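Local coordinates for 4-alpha-glucanotransferase (Aquifex aeolicus, PDB 1TZ7), which is an amylomaltase-family enzyme built around a parallel beta/alpha barrel, at residues Arg304-Arg309 and Ile351-Gly356. Residues are numbered along the deposited sequence; the frame is centred on the assembly and turned at random.
Sequences RLDHFR and IAEDLG
Arg-304 and Leu-305 pair in parallel with Ile-351 and Ala-352, joining strands 302-305 and 350-352 at the C-terminal ends of the fourth and fifth strands of the barrel, the end where the active sites of beta/alpha barrel enzymes lie. The pairing carries on past the strands. Leu-305 N gives a nearly linear bond (171°) to Ile-351 O at 2.7 Å, and Leu-305 O accepts Glu-353 N from above its carbonyl plane. Glu-353 ties the turn at 306-308 with both its side chain and its backbone. Its OE2 takes His-307 N at 2.8 Å from above the carboxylate plane, and its carbonyl O takes Phe-308 N at 3.1 Å. Water 1 donates to the same carbonyl O and accepts from Arg-309 N. Chi1 (-171°) sets Glu-353 CG over a face of the Arg-304 guanidinium, 3.7 Å from NH1; the bend at chi2 (-94°) carries OE2 to His-307 N. On the other face of the sheet from Arg-304 and Ile-351, Ala-352 CB makes a CH-pi contact with the Phe-308 ring, 3.9 Å from the ring centroid. Helix 360-368 also packs on that ring. Asp-306 OD1 lies alongside Glu-353 OE2 at 3.5 Å. Glu-353 OE1 accepts Leu-355 N, so both carboxylate oxygens hold backbone N-H groups, which fixes the orientation of the carboxylate.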
# COMPACT_ATOMS: atom_id res chain seq x y z
N ARG A 304 1.36 3.71 -7.06
CA ARG A 304 1.69 2.40 -7.58
C ARG A 304 0.42 1.60 -7.78
O ARG A 304 -0.34 1.38 -6.84
CB ARG A 304 2.62 1.67 -6.61
CG ARG A 304 3.43 0.55 -7.27
CD ARG A 304 4.09 -0.39 -6.28
NE ARG A 304 3.25 -1.55 -6.00
CZ ARG A 304 3.66 -2.64 -5.36
NH1 ARG A 304 2.82 -3.65 -5.15
NH2 ARG A 304 4.92 -2.73 -4.93
N LEU A 305 0.18 1.16 -9.01
CA LEU A 305 -1.04 0.48 -9.36
C LEU A 305 -0.88 -1.03 -9.20
O LEU A 305 -0.35 -1.72 -10.08
CB LEU A 305 -1.46 0.82 -10.79
CG LEU A 305 -1.73 2.32 -11.04
CD1 LEU A 305 -2.01 2.57 -12.50
CD2 LEU A 305 -2.91 2.82 -10.18
N ASP A 306 -1.33 -1.52 -8.05
CA ASP A 306 -1.31 -2.93 -7.74
C ASP A 306 -2.06 -3.76 -8.81
O ASP A 306 -3.15 -3.39 -9.23
CB ASP A 306 -1.95 -3.15 -6.36
CG ASP A 306 -2.09 -4.60 -6.01
OD1 ASP A 306 -1.05 -5.27 -5.82
OD2 ASP A 306 -3.20 -5.16 -5.89
N HIS A 307 -1.45 -4.86 -9.23
CA HIS A 307 -2.02 -5.74 -10.25
C HIS A 307 -2.43 -4.95 -11.51
O HIS A 307 -3.57 -5.06 -11.99
CB HIS A 307 -3.23 -6.51 -9.68
CG HIS A 307 -3.63 -7.68 -10.51
ND1 HIS A 307 -2.72 -8.61 -10.98
CD2 HIS A 307 -4.84 -8.07 -10.98
CE1 HIS A 307 -3.36 -9.52 -11.69
NE2 HIS A 307 -4.64 -9.22 -11.71
N PHE A 308 -1.49 -4.17 -12.04
CA PHE A 308 -1.75 -3.31 -13.20
C PHE A 308 -2.35 -4.10 -14.38
O PHE A 308 -3.17 -3.58 -15.12
CB PHE A 308 -0.46 -2.63 -13.65
CG PHE A 308 -0.61 -1.81 -14.89
CD1 PHE A 308 -1.05 -0.49 -14.83
CD2 PHE A 308 -0.33 -2.35 -16.15
CE1 PHE A 308 -1.20 0.27 -15.98
CE2 PHE A 308 -0.48 -1.58 -17.31
CZ PHE A 308 -0.91 -0.28 -17.21
N ARG A 309 -1.94 -5.35 -14.54
CA ARG A 309 -2.37 -6.15 -15.69
C ARG A 309 -3.90 -6.35 -15.69
O ARG A 309 -4.50 -6.64 -16.73
CB ARG A 309 -1.66 -7.51 -15.69
CG ARG A 309 -2.20 -8.52 -14.67
CD ARG A 309 -3.18 -9.52 -15.24
NE ARG A 309 -2.60 -10.30 -16.34
CZ ARG A 309 -3.00 -10.23 -17.62
NH1 ARG A 309 -2.41 -10.97 -18.54
NH2 ARG A 309 -3.98 -9.41 -17.98
N ILE A 351 2.59 4.45 -11.44
CA ILE A 351 3.60 3.41 -11.59
C ILE A 351 2.88 2.07 -11.68
O ILE A 351 1.97 1.81 -10.91
CB ILE A 351 4.57 3.41 -10.37
CG1 ILE A 351 5.38 4.70 -10.32
CG2 ILE A 351 5.49 2.20 -10.42
CD1 ILE A 351 6.08 4.94 -8.98
N ALA A 352 3.29 1.23 -12.61
CA ALA A 352 2.65 -0.06 -12.80
C ALA A 352 3.37 -1.14 -12.01
O ALA A 352 4.57 -1.34 -12.17
CB ALA A 352 2.63 -0.42 -14.28
N GLU A 353 2.62 -1.84 -11.15
CA GLU A 353 3.03 -3.15 -10.67
C GLU A 353 2.69 -4.19 -11.73
O GLU A 353 1.57 -4.74 -11.76
CB GLU A 353 2.35 -3.51 -9.35
CG GLU A 353 2.90 -4.77 -8.68
CD GLU A 353 2.11 -6.03 -9.04
OE1 GLU A 353 2.65 -6.89 -9.79
OE2 GLU A 353 0.97 -6.17 -8.56
N ASP A 354 3.66 -4.45 -12.60
CA ASP A 354 3.44 -5.28 -13.77
C ASP A 354 4.28 -6.54 -13.66
O ASP A 354 4.84 -7.02 -14.64
CB ASP A 354 3.80 -4.51 -15.06
CG ASP A 354 5.22 -3.97 -15.05
OD1 ASP A 354 5.70 -3.55 -16.12
OD2 ASP A 354 5.93 -3.94 -14.03
N LEU A 355 4.35 -7.08 -12.45
CA LEU A 355 5.01 -8.34 -12.20
C LEU A 355 3.97 -9.47 -12.21
O LEU A 355 2.92 -9.37 -11.55
CB LEU A 355 5.73 -8.30 -10.84
CG LEU A 355 6.59 -7.05 -10.56
CD1 LEU A 355 6.81 -6.86 -9.06
CD2 LEU A 355 7.92 -7.14 -11.29
N GLY A 356 4.25 -10.53 -12.95
CA GLY A 356 3.43 -11.74 -12.90
C GLY A 356 2.24 -11.69 -13.85
O GLY A 356 1.49 -10.70 -13.88
O HOH W 1 0.15 -6.79 -12.93